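Local coordinates for protein teicoplanin pseudoaglycone deacetylases Orf2 (Actinoplanes teichomyceticus, PDB 3DFF) that probably hydrolyses an acetamide of teicoplanin pseudoaglycone as a zinc-dependent deacetylase in the biosynthesis of a lipoglycopeptide antibiotic, at residues Arg9-Ser14 / Arg141-Glu146; Ala26-Ala31 / Asp84-Ala89; Ala56-Thr61 / Gln117-Asn122; Gly159-His164 / Leu188-Phe193. One frame throughout, in Å; residues are numbered along the deposited sequence.

Interaction 1: Arg9-Ser14 / Arg141-Glu146; sequences RLLAIS and RSIIDE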
loop_
_atom_site.group_PDB
_atom_site.type_symbol
_atom_site.label_atom_id
_atom_site.label_comp_id
_atom_site.label_asym_id
_atom_site.label_seq_id
_atom_site.Cartn_x
_atom_site.Cartn_y
_atom_site.Cartn_z
ATOM N N ARG A 9 -16.497 -4.275 10.343
ATOM C CA ARG A 9 -15.818 -3.001 10.163
ATOM C C ARG A 9 -14.397 -3.316 9.663
ATOM O O ARG A 9 -13.570 -3.802 10.414
ATOM C CB ARG A 9 -15.786 -2.225 11.485
ATOM C CG ARG A 9 -17.161 -1.742 11.992
ATOM C CD ARG A 9 -17.056 -1.060 13.364
ATOM N NE ARG A 9 -17.712 -1.834 14.422
ATOM C CZ ARG A 9 -17.160 -2.846 15.096
ATOM N NH1 ARG A 9 -15.924 -3.243 14.841
ATOM N NH2 ARG A 9 -17.853 -3.476 16.031
ATOM N N LEU A 10 -14.148 -3.048 8.387
ATOM C CA LEU A 10 -12.889 -3.424 7.750
ATOM C C LEU A 10 -11.996 -2.195 7.585
ATOM O O LEU A 10 -12.371 -1.253 6.891
ATOM C CB LEU A 10 -13.173 -4.063 6.389
ATOM C CG LEU A 10 -11.975 -4.448 5.502
ATOM C CD1 LEU A 10 -11.108 -5.465 6.181
ATOM C CD2 LEU A 10 -12.468 -4.983 4.183
ATOM N N LEU A 11 -10.836 -2.212 8.236
ATOM C CA LEU A 11 -9.857 -1.129 8.079
ATOM C C LEU A 11 -8.711 -1.627 7.209
ATOM O O LEU A 11 -7.983 -2.534 7.624
ATOM C CB LEU A 11 -9.301 -0.695 9.440
ATOM C CG LEU A 11 -8.185 0.367 9.475
ATOM C CD1 LEU A 11 -8.656 1.707 8.869
ATOM C CD2 LEU A 11 -7.659 0.536 10.896
ATOM N N ALA A 12 -8.579 -1.039 6.022
ATOM C CA ALA A 12 -7.450 -1.332 5.149
ATOM C C ALA A 12 -6.402 -0.255 5.397
ATOM O O ALA A 12 -6.735 0.926 5.507
ATOM C CB ALA A 12 -7.871 -1.374 3.712
ATOM N N ILE A 13 -5.144 -0.663 5.503
ATOM C CA ILE A 13 -4.070 0.309 5.725
ATOM C C ILE A 13 -3.093 0.260 4.559
ATOM O O ILE A 13 -2.326 -0.689 4.422
ATOM C CB ILE A 13 -3.380 0.056 7.057
ATOM C CG1 ILE A 13 -4.422 0.059 8.202
ATOM C CG2 ILE A 13 -2.275 1.084 7.324
ATOM C CD1 ILE A 13 -3.841 -0.166 9.533
ATOM N N SER A 14 -3.167 1.283 3.715
ATOM C CA SER A 14 -2.364 1.338 2.501
ATOM C C SER A 14 -1.095 2.162 2.736
ATOM O O SER A 14 -1.174 3.248 3.297
ATOM C CB SER A 14 -3.189 1.976 1.396
ATOM O OG SER A 14 -2.516 1.883 0.147
ATOM N N ARG A 141 -3.025 3.008 16.075
ATOM C CA ARG A 141 -3.707 2.730 17.352
ATOM C C ARG A 141 -4.858 3.693 17.580
ATOM O O ARG A 141 -5.952 3.275 17.971
ATOM C CB ARG A 141 -2.720 2.772 18.510
ATOM C CG ARG A 141 -2.008 1.429 18.723
ATOM C CD ARG A 141 -1.255 1.384 20.042
ATOM N NE ARG A 141 -0.175 2.369 20.065
ATOM C CZ ARG A 141 1.049 2.150 19.590
ATOM N NH1 ARG A 141 1.383 0.967 19.091
ATOM N NH2 ARG A 141 1.954 3.109 19.638
ATOM N N SER A 142 -4.629 4.968 17.276
ATOM C CA SER A 142 -5.660 5.997 17.412
ATOM C C SER A 142 -6.842 5.706 16.502
ATOM O O SER A 142 -7.991 5.787 16.931
ATOM C CB SER A 142 -5.078 7.384 17.133
ATOM O OG SER A 142 -4.078 7.675 18.089
ATOM N N ILE A 143 -6.561 5.322 15.254
ATOM C CA ILE A 143 -7.601 5.027 14.288
ATOM C C ILE A 143 -8.376 3.758 14.675
ATOM O O ILE A 143 -9.593 3.707 14.516
ATOM C CB ILE A 143 -7.025 4.946 12.849
ATOM C CG1 ILE A 143 -6.543 6.328 12.410
ATOM C CG2 ILE A 143 -8.053 4.421 11.864
ATOM C CD1 ILE A 143 -5.501 6.279 11.308
ATOM N N ILE A 144 -7.676 2.759 15.197
ATOM C CA ILE A 144 -8.335 1.558 15.712
ATOM C C ILE A 144 -9.320 1.933 16.830
ATOM O O ILE A 144 -10.435 1.434 16.851
ATOM C CB ILE A 144 -7.328 0.492 16.192
ATOM C CG1 ILE A 144 -6.645 -0.180 14.997
ATOM C CG2 ILE A 144 -8.007 -0.591 17.031
ATOM C CD1 ILE A 144 -5.409 -0.962 15.373
ATOM N N ASP A 145 -8.912 2.817 17.737
ATOM C CA ASP A 145 -9.813 3.255 18.821
ATOM C C ASP A 145 -11.050 3.974 18.274
ATOM O O ASP A 145 -12.179 3.782 18.757
ATOM C CB ASP A 145 -9.066 4.144 19.818
ATOM C CG ASP A 145 -8.110 3.365 20.702
ATOM O OD1 ASP A 145 -8.302 2.143 20.866
ATOM O OD2 ASP A 145 -7.165 3.981 21.251
ATOM N N GLU A 146 -10.831 4.801 17.263
ATOM C CA GLU A 146 -11.866 5.631 16.677
ATOM C C GLU A 146 -12.819 4.829 15.787
ATOM O O GLU A 146 -14.038 5.003 15.851
ATOM C CB GLU A 146 -11.201 6.754 15.880
ATOM C CG GLU A 146 -12.132 7.812 15.331
ATOM C CD GLU A 146 -11.365 8.887 14.578
ATOM O OE1 GLU A 146 -10.200 9.151 14.947
ATOM O OE2 GLU A 146 -11.920 9.453 13.615
#
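L11 CG and I143 CG2 take the same position on their residues, trans to the main-chain nitrogen: in L11 chi1 is 176°, and in I143 the branch methyl holds that place while CG1 turns beside the nitrogen instead (chi1 -67°). L11 thus sends its isobutyl fork from the strand toward the helix, and I143 meets it with the short branch rather than with its longer ethyl arm. The two chains cross at about a right angle, and CG2 of I143 is set against both prongs of the fork, 4.0 Å from L11 CD2 and 4.1 Å from L11 CD1. L11 CD2 also lies 4.3 Å from I144 CG1, so one leucine methyl spans two successive residues of the helix. All three residues are buried, the interaction is purely van der Waals, and the joint surface is small, 98 Å². Helix and strand keep their distance: the closest pair of CA atoms, L11 and I144, is 8.2 Å apart, a gap bridged by side chains alone. P149 adds to the apolar patch, touching both L11 and I144. Strand 9-14 runs between the parallel strands 37-42 and 151-155 of a Rossmann-like alpha/beta sheet; L11 faces helix 126-147, while alternate residues L10 and A12 turn to helix 19-33 on the sheet's other side.

Interaction 2: Ala26-Ala31 / Asp84-Ala89; sequences AGLAQA and DHLRVA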
loop_
_atom_site.group_PDB
_atom_site.type_symbol
_atom_site.label_atom_id
_atom_site.label_comp_id
_atom_site.label_asym_id
_atom_site.label_seq_id
_atom_site.Cartn_x
_atom_site.Cartn_y
_atom_site.Cartn_z
ATOM N N ALA A 26 -10.617 -5.525 -5.296
ATOM C CA ALA A 26 -11.737 -6.476 -5.433
ATOM C C ALA A 26 -12.296 -6.848 -4.060
ATOM O O ALA A 26 -13.515 -6.818 -3.863
ATOM C CB ALA A 26 -11.316 -7.722 -6.217
ATOM N N GLY A 27 -11.409 -7.169 -3.117
ATOM C CA GLY A 27 -11.770 -7.442 -1.717
ATOM C C GLY A 27 -12.513 -6.303 -1.033
ATOM O O GLY A 27 -13.513 -6.524 -0.324
ATOM N N LEU A 28 -12.026 -5.082 -1.232
ATOM C CA LEU A 28 -12.673 -3.904 -0.658
ATOM C C LEU A 28 -14.088 -3.725 -1.212
ATOM O O LEU A 28 -15.026 -3.463 -0.449
ATOM C CB LEU A 28 -11.854 -2.650 -0.957
ATOM C CG LEU A 28 -10.497 -2.605 -0.256
ATOM C CD1 LEU A 28 -9.674 -1.471 -0.825
ATOM C CD2 LEU A 28 -10.657 -2.460 1.266
ATOM N N ALA A 29 -14.216 -3.845 -2.532
ATOM C CA ALA A 29 -15.498 -3.673 -3.216
ATOM C C ALA A 29 -16.485 -4.758 -2.775
ATOM O O ALA A 29 -17.668 -4.469 -2.549
ATOM C CB ALA A 29 -15.300 -3.701 -4.715
ATOM N N GLN A 30 -15.982 -5.985 -2.633
ATOM C CA GLN A 30 -16.786 -7.116 -2.141
ATOM C C GLN A 30 -17.336 -6.822 -0.754
ATOM O O GLN A 30 -18.539 -6.993 -0.506
ATOM C CB GLN A 30 -15.955 -8.411 -2.116
ATOM C CG GLN A 30 -16.667 -9.646 -1.532
ATOM C CD GLN A 30 -17.659 -10.281 -2.498
ATOM O OE1 GLN A 30 -17.874 -9.794 -3.612
ATOM N NE2 GLN A 30 -18.271 -11.382 -2.072
ATOM N N ALA A 31 -16.451 -6.382 0.141
ATOM C CA ALA A 31 -16.789 -6.121 1.532
ATOM C C ALA A 31 -17.889 -5.070 1.644
ATOM O O ALA A 31 -18.775 -5.180 2.500
ATOM C CB ALA A 31 -15.542 -5.686 2.303
ATOM N N ASP A 84 -14.057 6.110 -3.992
ATOM C CA ASP A 84 -15.474 6.431 -4.303
ATOM C C ASP A 84 -16.028 5.435 -5.330
ATOM O O ASP A 84 -17.174 4.991 -5.214
ATOM C CB ASP A 84 -15.627 7.848 -4.872
ATOM C CG ASP A 84 -15.566 8.947 -3.818
ATOM O OD1 ASP A 84 -15.539 8.666 -2.613
ATOM O OD2 ASP A 84 -15.554 10.132 -4.244
ATOM N N HIS A 85 -15.215 5.064 -6.322
ATOM C CA HIS A 85 -15.665 4.109 -7.341
ATOM C C HIS A 85 -15.948 2.728 -6.764
ATOM O O HIS A 85 -16.886 2.044 -7.223
ATOM C CB HIS A 85 -14.682 4.010 -8.506
ATOM C CG HIS A 85 -15.277 3.384 -9.731
ATOM N ND1 HIS A 85 -16.138 4.062 -10.569
ATOM C CD2 HIS A 85 -15.147 2.138 -10.249
ATOM C CE1 HIS A 85 -16.509 3.261 -11.554
ATOM N NE2 HIS A 85 -15.922 2.088 -11.383
ATOM N N LEU A 86 -15.151 2.319 -5.772
ATOM C CA LEU A 86 -15.351 1.052 -5.033
ATOM C C LEU A 86 -16.453 1.171 -3.984
ATOM O O LEU A 86 -16.788 0.194 -3.291
ATOM C CB LEU A 86 -14.053 0.592 -4.357
ATOM C CG LEU A 86 -12.872 0.301 -5.280
ATOM C CD1 LEU A 86 -11.664 -0.122 -4.445
ATOM C CD2 LEU A 86 -13.243 -0.808 -6.254
ATOM N N ARG A 87 -16.972 2.395 -3.868
ATOM C CA ARG A 87 -18.005 2.792 -2.911
ATOM C C ARG A 87 -17.532 2.624 -1.466
ATOM O O ARG A 87 -18.278 2.203 -0.588
ATOM C CB ARG A 87 -19.346 2.090 -3.229
ATOM C CG ARG A 87 -19.696 2.165 -4.722
ATOM C CD ARG A 87 -21.031 1.492 -5.026
ATOM N NE ARG A 87 -22.138 2.423 -4.838
ATOM C CZ ARG A 87 -22.947 2.841 -5.812
ATOM N NH1 ARG A 87 -22.794 2.393 -7.053
ATOM N NH2 ARG A 87 -23.927 3.697 -5.535
ATOM N N VAL A 88 -16.267 2.972 -1.221
ATOM C CA VAL A 88 -15.675 2.861 0.124
ATOM C C VAL A 88 -15.073 4.204 0.625
ATOM O O VAL A 88 -14.754 5.080 -0.179
ATOM C CB VAL A 88 -14.599 1.724 0.225
ATOM C CG1 VAL A 88 -15.147 0.376 -0.243
ATOM C CG2 VAL A 88 -13.357 2.082 -0.577
ATOM N N ALA A 89 -14.919 4.327 1.944
ATOM C CA ALA A 89 -14.410 5.550 2.608
ATOM C C ALA A 89 -12.883 5.631 2.594
ATOM O O ALA A 89 -12.196 4.602 2.558
ATOM C CB ALA A 89 -14.906 5.606 4.059
HETATM O O HOH W 1 -18.625 -1.833 -3.373
#
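Water 1 joins the main chains of L86 and A29, giving one proton to L86 O at 2.7 Å and the other to A29 O at 2.9 Å. The two carbonyl oxygens subtend about 116° at the water, close to tetrahedral. L86 O projects beside the end of helix 71-85, where R87 takes positive phi (62°) and closes a Schellman motif; R87 N bonds to D84 O at 2.9 Å. The apolar part of the contact lies alongside. L86 reaches from this turn to helix 19-33 and divides its fork: CD2 rests 3.9 Å from A29 CB, and CD1 is 4.3 Å from L28 CB. V88, where the chain heads into strand 89-92, places CG1 3.8 Å from L28 O, a methyl against a carbonyl. At A29 and L86 the CA atoms come within 5.1 Å, a closeness the small alanine permits. M218 and A225 of helix 216-226 pack on A29 and L86 respectively, while V38 and V40 of the sheet back L28. Two carbonyl oxygens, both acceptors, cannot hydrogen-bond to each other, so the water supplies both hydrogens; the join is hydrophobic between side chains and polar only through a solvent molecule linking backbone to backbone.

Interaction 3: Ala56-Thr61 / Gln117-Asn122; sequences AQRMHT and QKLAVN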
loop_
_atom_site.group_PDB
_atom_site.type_symbol
_atom_site.label_atom_id
_atom_site.label_comp_id
_atom_site.label_asym_id
_atom_site.label_seq_id
_atom_site.Cartn_x
_atom_site.Cartn_y
_atom_site.Cartn_z
ATOM N N ALA A 56 12.463 13.634 -6.307
ATOM C CA ALA A 56 11.015 13.830 -6.214
ATOM C C ALA A 56 10.515 14.560 -7.463
ATOM O O ALA A 56 9.494 14.172 -8.049
ATOM C CB ALA A 56 10.666 14.599 -4.960
ATOM N N GLN A 57 11.268 15.563 -7.899
ATOM C CA GLN A 57 10.938 16.284 -9.121
ATOM C C GLN A 57 10.891 15.333 -10.297
ATOM O O GLN A 57 9.985 15.429 -11.111
ATOM C CB GLN A 57 11.936 17.413 -9.380
ATOM C CG GLN A 57 11.824 18.504 -8.355
ATOM C CD GLN A 57 12.811 19.606 -8.582
ATOM O OE1 GLN A 57 12.890 20.165 -9.676
ATOM N NE2 GLN A 57 13.564 19.951 -7.543
ATOM N N ARG A 58 11.846 14.403 -10.374
ATOM C CA ARG A 58 11.852 13.384 -11.429
ATOM C C ARG A 58 10.610 12.493 -11.361
ATOM O O ARG A 58 10.028 12.137 -12.394
ATOM C CB ARG A 58 13.129 12.534 -11.350
ATOM C CG ARG A 58 13.318 11.589 -12.527
ATOM C CD ARG A 58 14.473 10.635 -12.311
ATOM N NE ARG A 58 14.416 9.493 -13.227
ATOM C CZ ARG A 58 13.886 8.309 -12.926
ATOM N NH1 ARG A 58 13.354 8.094 -11.728
ATOM N NH2 ARG A 58 13.888 7.331 -13.824
HETATM N N MSE A 59 10.203 12.130 -10.151
HETATM C CA MSE A 59 9.011 11.301 -9.975
HETATM C C MSE A 59 7.773 12.047 -10.433
HETATM O O MSE A 59 6.893 11.470 -11.094
HETATM C CB MSE A 59 8.839 10.869 -8.518
HETATM C CG MSE A 59 9.809 9.791 -8.060
HETATM SE SE MSE A 59 9.936 8.233 -9.245
HETATM C CE MSE A 59 8.090 8.136 -9.925
ATOM N N HIS A 60 7.704 13.327 -10.084
ATOM C CA HIS A 60 6.550 14.150 -10.470
ATOM C C HIS A 60 6.390 14.164 -11.985
ATOM O O HIS A 60 5.277 14.050 -12.498
ATOM C CB HIS A 60 6.663 15.562 -9.908
ATOM C CG HIS A 60 6.614 15.601 -8.408
ATOM N ND1 HIS A 60 6.926 16.724 -7.678
ATOM C CD2 HIS A 60 6.285 14.644 -7.508
ATOM C CE1 HIS A 60 6.801 16.455 -6.387
ATOM N NE2 HIS A 60 6.397 15.206 -6.258
ATOM N N THR A 61 7.514 14.284 -12.691
ATOM C CA THR A 61 7.522 14.242 -14.151
ATOM C C THR A 61 7.020 12.900 -14.695
ATOM O O THR A 61 6.239 12.871 -15.656
ATOM C CB THR A 61 8.930 14.579 -14.691
ATOM O OG1 THR A 61 9.235 15.947 -14.349
ATOM C CG2 THR A 61 8.982 14.404 -16.207
ATOM N N GLN A 117 18.383 3.979 -12.972
ATOM C CA GLN A 117 16.939 4.201 -13.043
ATOM C C GLN A 117 16.277 4.137 -11.660
ATOM O O GLN A 117 15.483 5.016 -11.301
ATOM C CB GLN A 117 16.288 3.206 -14.018
ATOM C CG GLN A 117 17.147 1.969 -14.360
ATOM C CD GLN A 117 18.315 2.301 -15.298
ATOM O OE1 GLN A 117 18.139 2.966 -16.324
ATOM N NE2 GLN A 117 19.515 1.844 -14.936
ATOM N N LYS A 118 16.617 3.106 -10.889
ATOM C CA LYS A 118 16.090 2.931 -9.534
ATOM C C LYS A 118 16.694 3.948 -8.557
ATOM O O LYS A 118 17.902 4.204 -8.584
ATOM C CB LYS A 118 16.344 1.499 -9.050
ATOM C CG LYS A 118 15.560 1.082 -7.794
ATOM C CD LYS A 118 14.055 1.099 -8.041
ATOM C CE LYS A 118 13.283 0.513 -6.868
ATOM N NZ LYS A 118 11.816 0.717 -7.054
ATOM N N LEU A 119 15.846 4.526 -7.710
ATOM C CA LEU A 119 16.298 5.488 -6.700
ATOM C C LEU A 119 16.983 4.794 -5.524
ATOM O O LEU A 119 16.543 3.741 -5.066
ATOM C CB LEU A 119 15.133 6.341 -6.195
ATOM C CG LEU A 119 14.421 7.242 -7.207
ATOM C CD1 LEU A 119 13.192 7.870 -6.571
ATOM C CD2 LEU A 119 15.353 8.317 -7.750
ATOM N N ALA A 120 18.064 5.400 -5.051
ATOM C CA ALA A 120 18.824 4.871 -3.926
ATOM C C ALA A 120 18.345 5.512 -2.625
ATOM O O ALA A 120 17.936 6.661 -2.617
ATOM C CB ALA A 120 20.308 5.146 -4.130
ATOM N N VAL A 121 18.400 4.752 -1.540
ATOM C CA VAL A 121 18.134 5.265 -0.195
ATOM C C VAL A 121 19.457 5.507 0.528
ATOM O O VAL A 121 20.311 4.629 0.586
ATOM C CB VAL A 121 17.269 4.274 0.612
ATOM C CG1 VAL A 121 16.959 4.824 1.976
ATOM C CG2 VAL A 121 15.978 3.990 -0.125
ATOM N N ASN A 122 19.609 6.704 1.072
ATOM C CA ASN A 122 20.807 7.080 1.817
ATOM C C ASN A 122 20.879 6.382 3.157
ATOM O O ASN A 122 19.865 6.191 3.823
ATOM C CB ASN A 122 20.848 8.600 1.992
ATOM C CG ASN A 122 21.250 9.313 0.722
ATOM O OD1 ASN A 122 20.709 10.360 0.382
ATOM N ND2 ASN A 122 22.212 8.742 0.016
#
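M59, present as selenomethionine, and L119 lie side by side rather than end on, running in opposite senses. In the conformer described, bends at chi2 and chi3 keep the selenium beside the leucine, so that M59 CG and M59 SE are both about 4.2 Å from L119 CD1. L119 points directly at helix 54-62 from the chain leading into strand 120-121, with CG turned beside its backbone nitrogen (chi1 -63°). Its second methyl, CD2, faces the neighbouring residue of the helix and lies 4.5 Å from R58 NH1. R58 itself runs out as an extended rod: CG lies trans to the main-chain nitrogen (chi1 -171°), and the chain stays stretched as far as NE. This carries the guanidinium past L119 to the carbonyl of Q117, where NH1 and NH2 are equally distant from Q117 O, 3.8 Å each. The oxygen approaches the flat group obliquely, and neither nitrogen is close enough for a hydrogen bond. R58 and M59 are each modelled in two conformers, so the finer spacing is tentative. H112 also touches R58, and strand 120-121 pairs with strand 110-111 in a small antiparallel hairpin. A tetraethylene glycol, probably from the crystallisation liquor, lies about 4 Å from the L119 side chain. Chemically this is a light surface contact: a leucine methyl against the CG and selenium of M59, plus a guanidinium that may be weakly attracted to a carbonyl dipole without being fixed by it, in keeping with the alternative positions of R58 and M59.

Interaction 4: Gly159-His164 / Leu188-Phe193; sequences GEHPDH and LPYAVF. With ZN (zinc ion), chain B.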
loop_
_atom_site.group_PDB
_atom_site.type_symbol
_atom_site.label_atom_id
_atom_site.label_comp_id
_atom_site.label_asym_id
_atom_site.label_seq_id
_atom_site.Cartn_x
_atom_site.Cartn_y
_atom_site.Cartn_z
ATOM N N GLY A 159 8.438 -6.898 -2.386
ATOM C CA GLY A 159 9.116 -5.839 -3.127
ATOM C C GLY A 159 9.983 -4.944 -2.261
ATOM O O GLY A 159 10.775 -4.157 -2.783
ATOM N N GLU A 160 9.792 -5.043 -0.939
ATOM C CA GLU A 160 10.668 -4.431 0.078
ATOM C C GLU A 160 10.742 -2.895 0.029
ATOM O O GLU A 160 11.756 -2.308 0.441
ATOM C CB GLU A 160 12.084 -5.057 0.043
ATOM C CG GLU A 160 12.113 -6.575 0.309
ATOM C CD GLU A 160 13.508 -7.195 0.203
ATOM O OE1 GLU A 160 13.598 -8.389 -0.159
ATOM O OE2 GLU A 160 14.508 -6.509 0.487
ATOM N N HIS A 161 9.683 -2.232 -0.450
ATOM C CA HIS A 161 9.676 -0.764 -0.428
ATOM C C HIS A 161 9.680 -0.338 1.047
ATOM O O HIS A 161 8.848 -0.818 1.843
ATOM C CB HIS A 161 8.465 -0.164 -1.137
ATOM C CG HIS A 161 8.517 1.331 -1.235
ATOM N ND1 HIS A 161 8.616 1.996 -2.440
ATOM C CD2 HIS A 161 8.494 2.290 -0.277
ATOM C CE1 HIS A 161 8.645 3.298 -2.217
ATOM N NE2 HIS A 161 8.583 3.504 -0.911
ATOM N N PRO A 162 10.614 0.537 1.435
ATOM C CA PRO A 162 10.716 0.910 2.858
ATOM C C PRO A 162 9.389 1.402 3.470
ATOM O O PRO A 162 9.106 1.146 4.661
ATOM C CB PRO A 162 11.730 2.050 2.847
ATOM C CG PRO A 162 12.524 1.878 1.582
ATOM C CD PRO A 162 11.667 1.155 0.599
ATOM N N ASP A 163 8.600 2.121 2.680
ATOM C CA ASP A 163 7.325 2.642 3.151
ATOM C C ASP A 163 6.335 1.500 3.364
ATOM O O ASP A 163 5.473 1.567 4.250
ATOM C CB ASP A 163 6.733 3.635 2.151
ATOM C CG ASP A 163 7.497 4.965 2.099
ATOM O OD1 ASP A 163 8.279 5.253 3.029
ATOM O OD2 ASP A 163 7.275 5.739 1.142
ATOM N N HIS A 164 6.430 0.467 2.530
ATOM C CA HIS A 164 5.572 -0.714 2.680
ATOM C C HIS A 164 5.949 -1.489 3.923
ATOM O O HIS A 164 5.069 -1.939 4.670
ATOM C CB HIS A 164 5.662 -1.621 1.452
ATOM C CG HIS A 164 4.906 -1.098 0.270
ATOM N ND1 HIS A 164 4.131 -1.909 -0.537
ATOM C CD2 HIS A 164 4.798 0.156 -0.237
ATOM C CE1 HIS A 164 3.575 -1.172 -1.484
ATOM N NE2 HIS A 164 3.966 0.085 -1.330
ATOM N N LEU A 188 0.555 -5.879 -5.148
ATOM C CA LEU A 188 0.520 -5.835 -6.618
ATOM C C LEU A 188 0.825 -4.442 -7.150
ATOM O O LEU A 188 0.438 -3.440 -6.539
ATOM C CB LEU A 188 -0.844 -6.306 -7.142
ATOM C CG LEU A 188 -1.259 -7.719 -6.724
ATOM C CD1 LEU A 188 -2.666 -8.003 -7.182
ATOM C CD2 LEU A 188 -0.309 -8.752 -7.332
ATOM N N PRO A 189 1.502 -4.357 -8.306
ATOM C CA PRO A 189 1.934 -5.493 -9.140
ATOM C C PRO A 189 3.264 -6.134 -8.731
ATOM O O PRO A 189 3.718 -7.051 -9.404
ATOM C CB PRO A 189 2.072 -4.844 -10.520
ATOM C CG PRO A 189 2.566 -3.462 -10.204
ATOM C CD PRO A 189 1.852 -3.067 -8.918
ATOM N N TYR A 190 3.849 -5.696 -7.616
ATOM C CA TYR A 190 5.172 -6.152 -7.140
ATOM C C TYR A 190 5.346 -7.659 -7.187
ATOM O O TYR A 190 6.407 -8.174 -7.535
ATOM C CB TYR A 190 5.379 -5.767 -5.678
ATOM C CG TYR A 190 5.735 -4.335 -5.394
ATOM C CD1 TYR A 190 7.040 -3.874 -5.563
ATOM C CD2 TYR A 190 4.776 -3.450 -4.892
ATOM C CE1 TYR A 190 7.380 -2.557 -5.262
ATOM C CE2 TYR A 190 5.106 -2.129 -4.581
ATOM C CZ TYR A 190 6.408 -1.698 -4.764
ATOM O OH TYR A 190 6.736 -0.402 -4.457
ATOM N N ALA A 191 4.298 -8.371 -6.794
ATOM C CA ALA A 191 4.386 -9.828 -6.642
ATOM C C ALA A 191 4.581 -10.537 -7.981
ATOM O O ALA A 191 4.937 -11.720 -8.017
ATOM C CB ALA A 191 3.174 -10.356 -5.931
ATOM N N VAL A 192 4.330 -9.831 -9.073
ATOM C CA VAL A 192 4.508 -10.411 -10.411
ATOM C C VAL A 192 6.011 -10.534 -10.705
ATOM O O VAL A 192 6.437 -11.372 -11.516
ATOM C CB VAL A 192 3.742 -9.578 -11.499
ATOM C CG1 VAL A 192 4.023 -10.085 -12.927
ATOM C CG2 VAL A 192 2.246 -9.608 -11.233
ATOM N N PHE A 193 6.812 -9.729 -10.014
ATOM C CA PHE A 193 8.262 -9.669 -10.244
ATOM C C PHE A 193 9.136 -10.111 -9.079
ATOM O O PHE A 193 10.362 -10.036 -9.189
ATOM C CB PHE A 193 8.704 -8.249 -10.603
ATOM C CG PHE A 193 7.857 -7.590 -11.613
ATOM C CD1 PHE A 193 8.013 -7.879 -12.969
ATOM C CD2 PHE A 193 6.905 -6.662 -11.225
ATOM C CE1 PHE A 193 7.216 -7.259 -13.926
ATOM C CE2 PHE A 193 6.105 -6.039 -12.168
ATOM C CZ PHE A 193 6.260 -6.336 -13.527
HETATM ZN ZN ZN B . 3.297 1.652 -2.621
HETATM O O HOH W 2 4.966 1.331 -3.681
HETATM O O HOH W 3 2.522 2.759 -4.241
#
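G159, at positive phi (99°), brings the chain to within 5.6 Å of Y190, measured between CA atoms; the L188-P189 peptide bond, just before Y190, is cis. The HPDH sequence 161-164 is a metal-binding motif of the PIG-L deacetylase family: H164 holds the zinc here, while D163 is a zinc ligand in another structure of the protein but carries no metal in this one. H161 is the N-cap of helix 162-178. Lacking a side chain, G159 lets the phenol lie against its backbone, G159 CA being 3.8 Å from Y190 CD1. The opposite flank of the ring meets H164 in an offset edge-to-face pair: the tyrosine edge is directed at the imidazole face, with planes at 71° and centroids 5.3 Å apart. Y190 CE2 and H164 CE1 are nearest, at 3.6 Å. H164 is held at both nitrogens: NE2 binds the zinc ion at 2.1 Å, and ND1 is hydrogen-bonded to D187, a second-shell carboxylate that fixes the ring's rotation. H16 and D19 also bind the metal, with two waters. H161 CG lies trans to the backbone nitrogen (chi1 -174°), which puts its ring near the phenol end, although H161 ND1 to Y190 OH is 3.7 Å, too long for a hydrogen bond. Y190 has two modelled conformers; in the one described, its OH is hydrogen-bonded at 2.6 Å to water 2, in the phenol plane and 2.0 Å from zinc.

In the fold
Interactions 1 and 2 are core contacts on the two sides of the sheet, and they meet: L10 and A12 of strand 9-14 pack on A31 and L28 of helix 19-33, the next element in the chain. The first is wholly apolar, the second adds a water between carbonyls. Interaction 3 is a surface contact, opposite both across the chain's centre, mixing leucine-selenomethionine packing with a loosely placed guanidinium. Interaction 4, partly buried and nearest the chain's centre, alone holds metal chemistry and aromatic pairing. Interactions 3 and 4 come within about 4 Å between nearest atoms without touching; interaction 3 is nested in the loop closed by interaction 1.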